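Local atomic coordinates of nucleoporin NUP82 (Chaetomium thermophilum, PDB entry 5CWW), a protein that serves as a structural constituent of the nuclear pore complex, probably also docking transport factors, and is represented here by its N-terminal beta-propeller domain. Residues B[342-347]-B[353-358]; B[290-293]-B[298-301]; B[181-186]-B[260-265]; B[126-131]-B[204-209]. All coordinates share one frame; numbering follows the deposited sequence.

Interaction 1 (B[342-347]-B[353-358]); sequences PKLVEE and TIEVYT
Pro-342 lies over one face of the Tyr-357 ring, its CB 3.8 Å from the ring centroid, a CH-pi contact. CG of Tyr-357 stands anti to the carbonyl carbon (chi1 -61°), which carries the ring alongside the proline. Pro-342 CG follows the ring outward to the phenol oxygen. Glu-355 closes round the same proline, with its CB 3.8 Å from Pro-342 CB. Both backbone bonds between the strands fall at the Lys-343/Val-356 pair: Lys-343 N gives to Val-356 O at 3.0 Å, and Val-356 N returns a bond to Lys-343 O at 2.7 Å. The strands form an antiparallel beta hairpin, 354-358 being the middle of a three-stranded sheet edged by 343-345 and 291-292, all within an insertion into one propeller blade. Farther toward the turn, Val-345 O is 3.6 Å from Ile-354 N, too far for a bond. Behind the proline, Tyr-357 OH donates to Glu-355 OE1 at 2.9 Å, approaching from above the carboxylate plane. With an alanine at Tyr-357, Pro-342 would probably lose the flat surface it packs on, and Glu-355 the hydroxyl that steadies its carboxylate. Gln-340 touches Tyr-357 and, through OE1, bonds Thr-358 N.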
loop_
_atom_site.group_PDB
_atom_site.type_symbol
_atom_site.label_atom_id
_atom_site.label_comp_id
_atom_site.label_asym_id
_atom_site.label_seq_id
_atom_site.Cartn_x
_atom_site.Cartn_y
_atom_site.Cartn_z
ATOM N N PRO B 342 23.373 10.307 -17.215
ATOM C CA PRO B 342 22.154 9.560 -17.538
ATOM C C PRO B 342 22.207 8.915 -18.914
ATOM O O PRO B 342 22.631 9.546 -19.882
ATOM C CB PRO B 342 21.064 10.629 -17.482
ATOM C CG PRO B 342 21.765 11.891 -17.826
ATOM C CD PRO B 342 23.148 11.763 -17.255
ATOM N N LYS B 343 21.779 7.659 -18.988
ATOM C CA LYS B 343 21.703 6.954 -20.257
ATOM C C LYS B 343 20.399 7.269 -20.980
ATOM O O LYS B 343 19.381 7.588 -20.365
ATOM C CB LYS B 343 21.853 5.446 -20.053
ATOM C CG LYS B 343 23.211 5.045 -19.495
ATOM C CD LYS B 343 23.179 3.684 -18.823
ATOM C CE LYS B 343 23.232 2.566 -19.853
ATOM N NZ LYS B 343 24.562 2.481 -20.524
ATOM N N LEU B 344 20.467 7.171 -22.301
ATOM C CA LEU B 344 19.385 7.532 -23.208
ATOM C C LEU B 344 18.899 6.295 -23.948
ATOM O O LEU B 344 19.677 5.618 -24.622
ATOM C CB LEU B 344 19.839 8.611 -24.192
ATOM C CG LEU B 344 20.347 9.900 -23.541
ATOM C CD1 LEU B 344 20.962 10.817 -24.581
ATOM C CD2 LEU B 344 19.223 10.610 -22.800
ATOM N N VAL B 345 17.610 6.001 -23.810
ATOM C CA VAL B 345 17.012 4.857 -24.482
ATOM C C VAL B 345 15.617 5.224 -24.970
ATOM O O VAL B 345 14.934 6.062 -24.380
ATOM C CB VAL B 345 16.909 3.639 -23.524
ATOM C CG1 VAL B 345 16.439 2.388 -24.260
ATOM C CG2 VAL B 345 18.242 3.374 -22.837
ATOM N N GLU B 346 15.216 4.590 -26.067
ATOM C CA GLU B 346 13.932 4.846 -26.706
ATOM C C GLU B 346 12.754 4.633 -25.761
ATOM O O GLU B 346 12.906 4.124 -24.650
ATOM C CB GLU B 346 13.802 3.932 -27.940
ATOM C CG GLU B 346 12.675 4.252 -28.928
ATOM C CD GLU B 346 12.838 5.595 -29.618
ATOM O OE1 GLU B 346 13.850 6.281 -29.368
ATOM O OE2 GLU B 346 11.943 5.973 -30.402
ATOM N N GLU B 347 11.577 5.020 -26.234
ATOM C CA GLU B 347 10.324 4.785 -25.538
ATOM C C GLU B 347 9.597 3.606 -26.175
ATOM O O GLU B 347 9.437 3.554 -27.395
ATOM C CB GLU B 347 9.471 6.050 -25.578
ATOM C CG GLU B 347 8.210 6.004 -24.729
ATOM C CD GLU B 347 7.554 7.366 -24.593
ATOM O OE1 GLU B 347 7.882 8.271 -25.390
ATOM O OE2 GLU B 347 6.710 7.532 -23.687
ATOM N N THR B 353 13.283 9.812 -26.826
ATOM C CA THR B 353 14.292 9.365 -25.876
ATOM C C THR B 353 14.200 10.136 -24.571
ATOM O O THR B 353 13.682 11.252 -24.532
ATOM C CB THR B 353 15.710 9.558 -26.445
ATOM O OG1 THR B 353 15.969 10.958 -26.616
ATOM C CG2 THR B 353 15.860 8.849 -27.783
ATOM N N ILE B 354 14.701 9.529 -23.499
ATOM C CA ILE B 354 14.654 10.156 -22.189
ATOM C C ILE B 354 15.752 9.646 -21.262
ATOM O O ILE B 354 16.247 8.528 -21.406
ATOM C CB ILE B 354 13.274 9.890 -21.526
ATOM C CG1 ILE B 354 13.031 10.816 -20.330
ATOM C CG2 ILE B 354 13.136 8.414 -21.124
ATOM C CD1 ILE B 354 12.862 12.272 -20.703
ATOM N N GLU B 355 16.119 10.498 -20.311
ATOM C CA GLU B 355 17.187 10.222 -19.360
ATOM C C GLU B 355 16.861 9.062 -18.426
ATOM O O GLU B 355 15.755 8.970 -17.894
ATOM C CB GLU B 355 17.480 11.478 -18.536
ATOM C CG GLU B 355 17.979 12.654 -19.361
ATOM C CD GLU B 355 18.331 13.858 -18.509
ATOM O OE1 GLU B 355 17.968 13.873 -17.312
ATOM O OE2 GLU B 355 18.972 14.792 -19.036
ATOM N N VAL B 356 17.842 8.185 -18.230
ATOM C CA VAL B 356 17.696 7.041 -17.341
ATOM C C VAL B 356 18.842 7.018 -16.340
ATOM O O VAL B 356 20.012 6.968 -16.720
ATOM C CB VAL B 356 17.671 5.710 -18.118
ATOM C CG1 VAL B 356 17.491 4.532 -17.166
ATOM C CG2 VAL B 356 16.564 5.726 -19.162
ATOM N N TYR B 357 18.490 7.054 -15.059
ATOM C CA TYR B 357 19.463 7.001 -13.978
ATOM C C TYR B 357 19.389 5.659 -13.264
ATOM O O TYR B 357 18.393 4.945 -13.372
ATOM C CB TYR B 357 19.224 8.129 -12.971
ATOM C CG TYR B 357 19.354 9.522 -13.539
ATOM C CD1 TYR B 357 18.311 10.106 -14.245
ATOM C CD2 TYR B 357 20.514 10.262 -13.354
ATOM C CE1 TYR B 357 18.425 11.384 -14.760
ATOM C CE2 TYR B 357 20.637 11.540 -13.864
ATOM C CZ TYR B 357 19.589 12.097 -14.565
ATOM O OH TYR B 357 19.706 13.368 -15.077
ATOM N N THR B 358 20.450 5.323 -12.538
ATOM C CA THR B 358 20.451 4.144 -11.684
ATOM C C THR B 358 20.191 4.577 -10.250
ATOM O O THR B 358 20.448 5.724 -9.883
ATOM C CB THR B 358 21.782 3.375 -11.753
ATOM O OG1 THR B 358 22.790 4.089 -11.025
ATOM C CG2 THR B 358 22.225 3.192 -13.197
#

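Interaction 2 (B[290-293]-B[298-301]); sequences QRWT and LIPS
Trp-292 points the far end of its six-membered ring at the first turn of helix 298-315, where Leu-298 and Ile-299 receive it in different ways. Leu-298 comes to the indole edge, near the ring plane, with its CD2 4.3 Å from Trp-292 CZ3. Ile-299 approaches obliquely, its side chain running at a slant to that of the tryptophan, and CG1 lies 4.2 Å from Trp-292 CH2. Because CG of Trp-292 sits between the backbone N and the carbonyl carbon (chi1 56°), the indole projects across to the helix, while its NE1 is held by a hydrogen bond to Thr-358 O. Ile-299 carries CG1 anti to its carbonyl carbon (chi1 -69°), which turns that branch, rather than CG2, to the ring. The contact itself is apolar and light. Ile-337 of helix 321-338 touches both Trp-292 and Ile-299, so a second helix shares in the packing. At the helix start, Ser-301 OG bonds back to Leu-298 O at 2.7 Å, tilted 26° from the carbonyl plane. Here a strand tryptophan seats the beginning of a helix, joining the sheet and helical parts of an insertion that leaves a beta-propeller blade between its third and fourth strands.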
loop_
_atom_site.group_PDB
_atom_site.type_symbol
_atom_site.label_atom_id
_atom_site.label_comp_id
_atom_site.label_asym_id
_atom_site.label_seq_id
_atom_site.Cartn_x
_atom_site.Cartn_y
_atom_site.Cartn_z
ATOM N N GLN B 290 15.983 -0.341 -9.679
ATOM C CA GLN B 290 17.411 -0.243 -9.978
ATOM C C GLN B 290 17.699 0.878 -10.965
ATOM O O GLN B 290 18.750 1.516 -10.906
ATOM C CB GLN B 290 17.936 -1.566 -10.539
ATOM C CG GLN B 290 17.911 -2.705 -9.545
ATOM C CD GLN B 290 18.528 -3.976 -10.093
ATOM O OE1 GLN B 290 19.359 -4.607 -9.438
ATOM N NE2 GLN B 290 18.118 -4.365 -11.294
ATOM N N ARG B 291 16.758 1.103 -11.875
ATOM C CA ARG B 291 16.872 2.166 -12.864
ATOM C C ARG B 291 15.567 2.948 -12.907
ATOM O O ARG B 291 14.492 2.368 -12.768
ATOM C CB ARG B 291 17.208 1.586 -14.238
ATOM C CG ARG B 291 18.677 1.235 -14.411
ATOM C CD ARG B 291 18.910 0.395 -15.656
ATOM N NE ARG B 291 18.748 -1.033 -15.389
ATOM C CZ ARG B 291 19.719 -1.838 -14.961
ATOM N NH1 ARG B 291 20.941 -1.369 -14.744
ATOM N NH2 ARG B 291 19.466 -3.122 -14.749
ATOM N N TRP B 292 15.661 4.261 -13.098
ATOM C CA TRP B 292 14.488 5.127 -13.016
ATOM C C TRP B 292 14.588 6.327 -13.956
ATOM O O TRP B 292 15.680 6.740 -14.347
ATOM C CB TRP B 292 14.287 5.604 -11.573
ATOM C CG TRP B 292 15.477 6.308 -10.983
ATOM C CD1 TRP B 292 16.707 5.774 -10.728
ATOM C CD2 TRP B 292 15.542 7.676 -10.560
ATOM N NE1 TRP B 292 17.534 6.725 -10.180
ATOM C CE2 TRP B 292 16.843 7.901 -10.067
ATOM C CE3 TRP B 292 14.627 8.734 -10.553
ATOM C CZ2 TRP B 292 17.251 9.138 -9.574
ATOM C CZ3 TRP B 292 15.035 9.962 -10.063
ATOM C CH2 TRP B 292 16.334 10.154 -9.580
ATOM N N THR B 293 13.428 6.869 -14.312
ATOM C CA THR B 293 13.323 7.988 -15.244
ATOM C C THR B 293 12.576 9.148 -14.589
ATOM O O THR B 293 11.365 9.069 -14.397
ATOM C CB THR B 293 12.587 7.580 -16.532
ATOM O OG1 THR B 293 13.325 6.550 -17.197
ATOM C CG2 THR B 293 12.423 8.773 -17.472
ATOM N N LEU B 298 12.489 17.184 -11.671
ATOM C CA LEU B 298 12.498 16.490 -10.383
ATOM C C LEU B 298 13.848 16.606 -9.677
ATOM O O LEU B 298 13.921 17.062 -8.536
ATOM C CB LEU B 298 12.132 15.013 -10.561
ATOM C CG LEU B 298 11.894 14.243 -9.257
ATOM C CD1 LEU B 298 10.662 14.771 -8.529
ATOM C CD2 LEU B 298 11.755 12.753 -9.517
ATOM N N ILE B 299 14.914 16.191 -10.357
ATOM C CA ILE B 299 16.250 16.180 -9.763
ATOM C C ILE B 299 16.722 17.570 -9.324
ATOM O O ILE B 299 17.219 17.719 -8.208
ATOM C CB ILE B 299 17.284 15.569 -10.739
ATOM C CG1 ILE B 299 17.007 14.070 -10.898
ATOM C CG2 ILE B 299 18.715 15.780 -10.234
ATOM C CD1 ILE B 299 17.906 13.353 -11.891
ATOM N N PRO B 300 16.581 18.590 -10.189
ATOM C CA PRO B 300 17.025 19.918 -9.747
ATOM C C PRO B 300 16.239 20.456 -8.550
ATOM O O PRO B 300 16.820 21.140 -7.707
ATOM C CB PRO B 300 16.808 20.797 -10.985
ATOM C CG PRO B 300 15.873 20.040 -11.852
ATOM C CD PRO B 300 16.156 18.599 -11.598
ATOM N N SER B 301 14.946 20.154 -8.473
ATOM C CA SER B 301 14.139 20.611 -7.348
ATOM C C SER B 301 14.567 19.911 -6.059
ATOM O O SER B 301 14.630 20.535 -5.000
ATOM C CB SER B 301 12.649 20.371 -7.611
ATOM O OG SER B 301 12.311 19.006 -7.447
#

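Interaction 3 (B[181-186]-B[260-265]); sequences HPLGVN and PTRDSG
Pro-182 and Arg-262 bring together two loops of neighbouring beta-propeller blades, each loop leading from the first strand of its blade to the second. Arg-262 reaches across to the other loop with a chain that runs extended from CG to NE (chi3 177°), although its first torsion, -148°, lies away from the usual staggered positions. Its CG packs on Pro-182 CB at 3.9 Å, and farther along the flat guanidinium passes Pro-182 O. That oxygen stands 3.1 Å above the guanidinium plane, offset toward the rim; NE is 3.3 Å from Pro-182 O, but the angle is too poor for a hydrogen bond. What remains is probably an electrostatic attraction between carbonyl and cation face. Leu-183 places its CD2 at the guanidinium edge, 4.3 Å from Arg-262 NH2. The loop carrying Pro-182 and Leu-183 begins with a type I beta turn from His-181 to Gly-184, closed by Gly-184 N bonding to His-181 O. His-181 CG lies anti to the backbone N (chi1 -159°), which brings ND1 to the turn. The imidazole is gripped at both nitrogens: NE2 bonds with Leu-287 O, and ND1 accepts Leu-183 N at 3.1 Å, the donor lying almost exactly in the ring plane.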
loop_
_atom_site.group_PDB
_atom_site.type_symbol
_atom_site.label_atom_id
_atom_site.label_comp_id
_atom_site.label_asym_id
_atom_site.label_seq_id
_atom_site.Cartn_x
_atom_site.Cartn_y
_atom_site.Cartn_z
ATOM N N HIS B 181 5.399 1.853 -10.818
ATOM C CA HIS B 181 6.223 2.922 -10.269
ATOM C C HIS B 181 6.169 4.151 -11.182
ATOM O O HIS B 181 6.403 4.032 -12.381
ATOM C CB HIS B 181 7.670 2.465 -10.085
ATOM C CG HIS B 181 8.438 3.298 -9.108
ATOM N ND1 HIS B 181 8.736 4.624 -9.334
ATOM C CD2 HIS B 181 8.947 3.002 -7.889
ATOM C CE1 HIS B 181 9.406 5.105 -8.303
ATOM N NE2 HIS B 181 9.550 4.141 -7.413
ATOM N N PRO B 182 5.849 5.332 -10.622
ATOM C CA PRO B 182 5.738 6.556 -11.428
ATOM C C PRO B 182 7.000 6.886 -12.224
ATOM O O PRO B 182 6.921 7.584 -13.235
ATOM C CB PRO B 182 5.478 7.647 -10.380
ATOM C CG PRO B 182 4.924 6.943 -9.211
ATOM C CD PRO B 182 5.528 5.579 -9.204
ATOM N N LEU B 183 8.147 6.395 -11.763
ATOM C CA LEU B 183 9.435 6.740 -12.357
ATOM C C LEU B 183 10.087 5.541 -13.042
ATOM O O LEU B 183 11.251 5.603 -13.433
ATOM C CB LEU B 183 10.373 7.296 -11.286
ATOM C CG LEU B 183 9.828 8.471 -10.469
ATOM C CD1 LEU B 183 10.848 8.907 -9.427
ATOM C CD2 LEU B 183 9.443 9.636 -11.366
ATOM N N GLY B 184 9.335 4.456 -13.185
ATOM C CA GLY B 184 9.849 3.256 -13.821
ATOM C C GLY B 184 10.145 3.468 -15.292
ATOM O O GLY B 184 9.360 4.092 -16.002
ATOM N N VAL B 185 11.286 2.955 -15.746
ATOM C CA VAL B 185 11.670 3.048 -17.154
ATOM C C VAL B 185 10.599 2.399 -18.028
ATOM O O VAL B 185 10.180 1.271 -17.770
ATOM C CB VAL B 185 13.033 2.373 -17.413
ATOM C CG1 VAL B 185 13.438 2.514 -18.876
ATOM C CG2 VAL B 185 14.103 2.970 -16.508
ATOM N N ASN B 186 10.148 3.128 -19.046
ATOM C CA ASN B 186 9.107 2.654 -19.960
ATOM C C ASN B 186 7.796 2.290 -19.260
ATOM O O ASN B 186 6.932 1.643 -19.853
ATOM C CB ASN B 186 9.605 1.437 -20.754
ATOM C CG ASN B 186 10.817 1.749 -21.609
ATOM O OD1 ASN B 186 10.944 2.848 -22.150
ATOM N ND2 ASN B 186 11.718 0.780 -21.734
ATOM N N PRO B 260 1.994 8.353 -4.836
ATOM C CA PRO B 260 1.225 9.555 -5.140
ATOM C C PRO B 260 0.890 9.643 -6.618
ATOM O O PRO B 260 1.618 9.103 -7.456
ATOM C CB PRO B 260 2.166 10.687 -4.720
ATOM C CG PRO B 260 2.959 10.096 -3.620
ATOM C CD PRO B 260 3.187 8.660 -4.032
ATOM N N THR B 261 -0.234 10.290 -6.906
ATOM C CA THR B 261 -0.594 10.692 -8.256
ATOM C C THR B 261 0.622 11.348 -8.894
ATOM O O THR B 261 1.324 12.109 -8.230
ATOM C CB THR B 261 -1.782 11.667 -8.236
ATOM O OG1 THR B 261 -1.451 12.796 -7.418
ATOM C CG2 THR B 261 -3.021 10.992 -7.666
ATOM N N ARG B 262 0.894 11.065 -10.163
ATOM C CA ARG B 262 2.116 11.587 -10.764
ATOM C C ARG B 262 1.955 13.076 -11.045
ATOM O O ARG B 262 0.994 13.700 -10.593
ATOM C CB ARG B 262 2.475 10.842 -12.052
ATOM C CG ARG B 262 3.984 10.743 -12.291
ATOM C CD ARG B 262 4.334 10.609 -13.766
ATOM N NE ARG B 262 5.780 10.591 -13.979
ATOM C CZ ARG B 262 6.366 10.447 -15.165
ATOM N NH1 ARG B 262 5.634 10.306 -16.262
ATOM N NH2 ARG B 262 7.690 10.441 -15.256
ATOM N N ASP B 263 2.899 13.636 -11.793
ATOM C CA ASP B 263 3.047 15.083 -11.899
ATOM C C ASP B 263 3.275 15.682 -10.508
ATOM O O ASP B 263 3.046 16.871 -10.291
ATOM C CB ASP B 263 1.818 15.714 -12.563
ATOM C CG ASP B 263 1.403 14.988 -13.828
ATOM O OD1 ASP B 263 2.253 14.298 -14.430
ATOM O OD2 ASP B 263 0.222 15.104 -14.221
ATOM N N SER B 264 3.732 14.850 -9.572
ATOM C CA SER B 264 4.016 15.296 -8.213
ATOM C C SER B 264 5.478 15.684 -8.096
ATOM O O SER B 264 6.330 15.135 -8.789
ATOM C CB SER B 264 3.677 14.207 -7.194
ATOM O OG SER B 264 2.298 13.892 -7.221
ATOM N N GLY B 265 5.759 16.634 -7.212
ATOM C CA GLY B 265 7.108 17.133 -7.025
ATOM C C GLY B 265 7.731 16.607 -5.753
ATOM O O GLY B 265 7.147 15.772 -5.057
#

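Interaction 4 (B[126-131]-B[204-209]); sequences QDFLAV and LSTADR
Two adjacent beta-propeller blades meet where Phe-128, on the second strand of one four-stranded sheet, reaches the loop that leaves the third strand of the next, at Leu-204 and Thr-206. The phenyl ring and the leucine lie alongside each other, running in opposite directions, and touch through Phe-128 CD2 and Leu-204 CD1 at 4.2 Å. The far end of the ring meets the threonine, Phe-128 CZ lying 3.8 Å from Thr-206 CG2. Both methyls come at the ring obliquely. In Thr-206 the hydroxyl occupies the position between the backbone N and the carbonyl carbon (chi1 60°), which leaves the methyl, not the oxygen, to meet the aromatic ring. The loop is shaped by a type I beta turn from Ser-205 to Asp-208, with Asp-208 N bonded to Ser-205 O at 3.1 Å. Just beyond it, Asp-208 OD1 caps Trp-210 N at the entry to helix 210-213. His-188 stacks on the phenyl ring, and Asp-127 OD2, hydrogen-bonded to His-188 NE2, holds one nitrogen of that imidazole. Ile-141 and Trp-180 also pack on Phe-128. Between the two segments all touching atoms are carbon, so this part of the interface probably rests on dispersion and the burial of apolar surface, while the Asp-127 to His-188 bond beside it supplies a directional link.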
loop_
_atom_site.group_PDB
_atom_site.type_symbol
_atom_site.label_atom_id
_atom_site.label_comp_id
_atom_site.label_asym_id
_atom_site.label_seq_id
_atom_site.Cartn_x
_atom_site.Cartn_y
_atom_site.Cartn_z
ATOM N N GLN B 126 0.244 2.226 -20.849
ATOM C CA GLN B 126 -0.942 1.494 -21.285
ATOM C C GLN B 126 -0.623 0.384 -22.286
ATOM O O GLN B 126 -1.421 0.097 -23.178
ATOM C CB GLN B 126 -1.958 2.469 -21.895
ATOM C CG GLN B 126 -2.345 3.607 -20.961
ATOM C CD GLN B 126 -3.325 4.579 -21.586
ATOM O OE1 GLN B 126 -3.288 4.834 -22.791
ATOM N NE2 GLN B 126 -4.212 5.131 -20.766
ATOM N N ASP B 127 0.542 -0.239 -22.125
ATOM C CA ASP B 127 0.932 -1.374 -22.956
ATOM C C ASP B 127 0.912 -2.679 -22.156
ATOM O O ASP B 127 0.731 -3.755 -22.727
ATOM C CB ASP B 127 2.319 -1.145 -23.563
ATOM C CG ASP B 127 3.339 -0.681 -22.540
ATOM O OD1 ASP B 127 2.941 -0.327 -21.408
ATOM O OD2 ASP B 127 4.542 -0.664 -22.871
ATOM N N PHE B 128 1.093 -2.577 -20.839
ATOM C CA PHE B 128 1.011 -3.733 -19.945
ATOM C C PHE B 128 -0.208 -3.637 -19.031
ATOM O O PHE B 128 -0.597 -2.546 -18.611
ATOM C CB PHE B 128 2.272 -3.859 -19.078
ATOM C CG PHE B 128 3.526 -4.211 -19.838
ATOM C CD1 PHE B 128 3.512 -4.404 -21.210
ATOM C CD2 PHE B 128 4.727 -4.361 -19.161
ATOM C CE1 PHE B 128 4.671 -4.726 -21.890
ATOM C CE2 PHE B 128 5.886 -4.686 -19.835
ATOM C CZ PHE B 128 5.858 -4.869 -21.202
ATOM N N LEU B 129 -0.794 -4.788 -18.718
ATOM C CA LEU B 129 -1.925 -4.863 -17.799
ATOM C C LEU B 129 -1.669 -5.909 -16.717
ATOM O O LEU B 129 -1.507 -7.096 -17.013
ATOM C CB LEU B 129 -3.214 -5.195 -18.553
ATOM C CG LEU B 129 -4.491 -5.277 -17.713
ATOM C CD1 LEU B 129 -4.882 -3.901 -17.185
ATOM C CD2 LEU B 129 -5.626 -5.887 -18.518
ATOM N N ALA B 130 -1.632 -5.463 -15.465
ATOM C CA ALA B 130 -1.463 -6.363 -14.332
ATOM C C ALA B 130 -2.800 -7.010 -13.986
ATOM O O ALA B 130 -3.810 -6.319 -13.847
ATOM C CB ALA B 130 -0.902 -5.618 -13.133
ATOM N N VAL B 131 -2.796 -8.335 -13.855
ATOM C CA VAL B 131 -4.012 -9.110 -13.620
ATOM C C VAL B 131 -3.894 -9.908 -12.327
ATOM O O VAL B 131 -3.103 -10.849 -12.238
ATOM C CB VAL B 131 -4.300 -10.077 -14.787
ATOM C CG1 VAL B 131 -5.608 -10.827 -14.556
ATOM C CG2 VAL B 131 -4.350 -9.318 -16.104
ATOM N N LEU B 204 10.222 -5.136 -15.442
ATOM C CA LEU B 204 9.862 -6.084 -16.491
ATOM C C LEU B 204 10.511 -5.800 -17.840
ATOM O O LEU B 204 10.625 -4.652 -18.269
ATOM C CB LEU B 204 8.342 -6.112 -16.659
ATOM C CG LEU B 204 7.546 -6.282 -15.365
ATOM C CD1 LEU B 204 6.056 -6.242 -15.651
ATOM C CD2 LEU B 204 7.927 -7.579 -14.662
ATOM N N SER B 205 10.931 -6.875 -18.500
ATOM C CA SER B 205 11.413 -6.819 -19.871
ATOM C C SER B 205 10.980 -8.088 -20.591
ATOM O O SER B 205 11.301 -9.197 -20.161
ATOM C CB SER B 205 12.932 -6.665 -19.919
ATOM O OG SER B 205 13.404 -6.718 -21.256
ATOM N N THR B 206 10.247 -7.922 -21.686
ATOM C CA THR B 206 9.714 -9.059 -22.428
ATOM C C THR B 206 10.817 -9.869 -23.106
ATOM O O THR B 206 10.568 -10.966 -23.603
ATOM C CB THR B 206 8.703 -8.600 -23.494
ATOM O OG1 THR B 206 9.343 -7.708 -24.415
ATOM C CG2 THR B 206 7.527 -7.894 -22.839
ATOM N N ALA B 207 12.030 -9.326 -23.120
ATOM C CA ALA B 207 13.172 -9.993 -23.735
ATOM C C ALA B 207 13.959 -10.829 -22.721
ATOM O O ALA B 207 14.997 -11.403 -23.056
ATOM C CB ALA B 207 14.084 -8.967 -24.392
ATOM N N ASP B 208 13.467 -10.893 -21.487
ATOM C CA ASP B 208 14.139 -11.641 -20.427
ATOM C C ASP B 208 13.123 -12.197 -19.430
ATOM O O ASP B 208 12.638 -11.477 -18.556
ATOM C CB ASP B 208 15.156 -10.749 -19.709
ATOM C CG ASP B 208 15.924 -11.485 -18.625
ATOM O OD1 ASP B 208 15.872 -12.734 -18.586
ATOM O OD2 ASP B 208 16.587 -10.810 -17.811
ATOM N N ARG B 209 12.815 -13.484 -19.570
ATOM C CA ARG B 209 11.805 -14.144 -18.746
ATOM C C ARG B 209 12.090 -14.023 -17.253
ATOM O O ARG B 209 11.170 -14.029 -16.435
ATOM C CB ARG B 209 11.709 -15.628 -19.110
ATOM C CG ARG B 209 11.419 -15.915 -20.574
ATOM C CD ARG B 209 11.181 -17.401 -20.798
ATOM N NE ARG B 209 10.702 -17.689 -22.146
ATOM C CZ ARG B 209 10.419 -18.908 -22.598
ATOM N NH1 ARG B 209 10.567 -19.965 -21.810
ATOM N NH2 ARG B 209 9.989 -19.072 -23.841
#

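Interactions 1, 2 and 3 form a continuous patch. The hairpin of interaction 1 and the strand of interaction 2 are neighbours in one sheet, joined by a probable hydrogen bond between Tyr-357 O and Trp-292 N at 2.8 Å. Tyr-357 also packs on the helix start, with its CZ 3.4 Å from Ile-299 CD1. From strand 291-292 the patch passes to interaction 3 through a probable hydrogen bond between Thr-293 N and Leu-183 O, 2.7 Å apart, which ties the blade insertion to the preceding blade. Interaction 4 does not touch the others; its centre is about 17 Å from that of interaction 3, though their nearest atoms are about 4 Å apart. Interactions 3 and 4 each bridge successive blades.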